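PDB 3RYS: adenosine deaminase 1, which probably deaminates adenine to hypoxanthine and ammonium by zinc-dependent hydrolysis, a step of purine salvage and nitrogen catabolism. Local coordinates for residues G167-D171 with Y186-A190. Sequence-based numbering, arbitrary orientation.
Sequences GIGLD and YQRAA. With ADE (adenine), chain D.
I168 and A189 meet where strand 167-171 faces helix 183-191. The terminal methyl CD1 of I168 lies 3.3 Å from CB of A189. With CG1 anti to its own carbonyl carbon (chi1 -74°) and the chain then extended, CD1 reaches the helix. The other branch, CG2 of I168, is turned to Y186 and sits 4.2 Å from its CZ, obliquely to the ring. Cutting I168 back to an alanine is likely to leave the A189 methyl without its strand partner and the Y186 ring less well packed on that side. L155 of helix 148-160 also touches I168.

Y186 packs beside it, against G169 and L170. Its ring runs from the helix to the strand, and OH of Y186 ends 3.2 Å from CB of L170, which lies at the ring edge near its plane. Y186 OH is also 3.4 Å from O of G169, but the angle is too poor for a hydrogen bond. OH is instead hydrogen-bonded to O of I197 on strand 195-200, so this buried polar atom is satisfied. The two strands and the helix form a right-handed beta-alpha-beta unit of the deaminase TIM barrel. The axes of segments 167-171 and 186-190 come within 9.2 Å and run nearly antiparallel, at 162°.

The outer side of the helix differs. Q187 and A190 are exposed and do not touch the strand. R188 is partly exposed, and its long ion pairs with D156 and E191 are weak. At the C-terminal end of the strand, D171 lines the adenine pocket, with CB of D171 3.6 Å from N3 of adenine.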
# COMPACT_ATOMS: atom_id res chain seq x y z
N GLY A 167 -8.43 6.26 8.11
CA GLY A 167 -9.29 5.29 7.47
C GLY A 167 -8.95 3.86 7.83
O GLY A 167 -8.05 3.59 8.63
N ILE A 168 -9.67 2.93 7.22
CA ILE A 168 -9.54 1.52 7.53
C ILE A 168 -9.29 0.73 6.26
O ILE A 168 -9.77 1.10 5.19
CB ILE A 168 -10.81 1.01 8.23
CG1 ILE A 168 -10.84 1.52 9.67
CG2 ILE A 168 -10.89 -0.50 8.20
CD1 ILE A 168 -11.85 0.81 10.54
N GLY A 169 -8.52 -0.34 6.37
CA GLY A 169 -8.16 -1.15 5.23
C GLY A 169 -8.43 -2.62 5.47
O GLY A 169 -8.84 -3.01 6.55
N LEU A 170 -8.18 -3.43 4.45
CA LEU A 170 -8.46 -4.85 4.53
C LEU A 170 -7.45 -5.61 3.66
O LEU A 170 -7.44 -5.46 2.44
CB LEU A 170 -9.90 -5.12 4.06
CG LEU A 170 -10.67 -6.40 4.42
CD1 LEU A 170 -10.41 -7.49 3.40
CD2 LEU A 170 -10.36 -6.88 5.84
N ASP A 171 -6.60 -6.40 4.29
CA ASP A 171 -5.60 -7.16 3.55
C ASP A 171 -5.40 -8.58 4.09
O ASP A 171 -6.29 -9.14 4.72
CB ASP A 171 -4.26 -6.39 3.48
CG ASP A 171 -3.67 -6.12 4.85
OD1 ASP A 171 -4.23 -6.59 5.86
OD2 ASP A 171 -2.63 -5.43 4.92
N TYR A 186 -16.94 -2.49 8.61
CA TYR A 186 -16.98 -1.28 7.78
C TYR A 186 -18.16 -0.36 8.09
O TYR A 186 -18.04 0.86 7.95
CB TYR A 186 -16.92 -1.62 6.28
CG TYR A 186 -15.50 -1.86 5.82
CD1 TYR A 186 -14.85 -0.93 5.01
CD2 TYR A 186 -14.80 -2.98 6.23
CE1 TYR A 186 -13.54 -1.14 4.60
CE2 TYR A 186 -13.50 -3.20 5.83
CZ TYR A 186 -12.87 -2.28 5.01
OH TYR A 186 -11.58 -2.49 4.61
N GLN A 187 -19.28 -0.94 8.52
CA GLN A 187 -20.38 -0.12 9.01
C GLN A 187 -19.93 0.63 10.26
O GLN A 187 -20.26 1.80 10.44
CB GLN A 187 -21.61 -0.98 9.30
CG GLN A 187 -22.51 -1.21 8.09
CD GLN A 187 -23.64 -2.19 8.36
OE1 GLN A 187 -23.43 -3.26 8.94
NE2 GLN A 187 -24.84 -1.84 7.93
N ARG A 188 -19.16 -0.04 11.11
CA ARG A 188 -18.58 0.59 12.29
C ARG A 188 -17.69 1.77 11.90
O ARG A 188 -17.86 2.88 12.42
CB ARG A 188 -17.78 -0.42 13.10
CG ARG A 188 -18.44 -0.88 14.39
CD ARG A 188 -18.02 0.01 15.56
NE ARG A 188 -18.15 1.42 15.23
CZ ARG A 188 -17.96 2.42 16.09
NH1 ARG A 188 -18.11 3.68 15.69
NH2 ARG A 188 -17.63 2.16 17.35
N ALA A 189 -16.76 1.52 10.99
CA ALA A 189 -15.82 2.53 10.54
C ALA A 189 -16.50 3.75 9.93
O ALA A 189 -16.15 4.89 10.25
CB ALA A 189 -14.84 1.93 9.54
N ALA A 190 -17.47 3.52 9.05
CA ALA A 190 -18.15 4.62 8.36
C ALA A 190 -18.86 5.55 9.34
O ALA A 190 -18.74 6.77 9.24
CB ALA A 190 -19.12 4.07 7.32
N9 ADE D . -0.49 -7.76 3.15
C8 ADE D . 0.57 -6.96 2.82
N7 ADE D . 0.66 -6.70 1.53
C5 ADE D . -0.41 -7.39 0.98
C6 ADE D . -0.88 -7.53 -0.34
N6 ADE D . -0.28 -6.95 -1.39
N1 ADE D . -1.98 -8.29 -0.55
C2 ADE D . -2.57 -8.87 0.51
N3 ADE D . -2.23 -8.81 1.80
C4 ADE D . -1.13 -8.05 1.97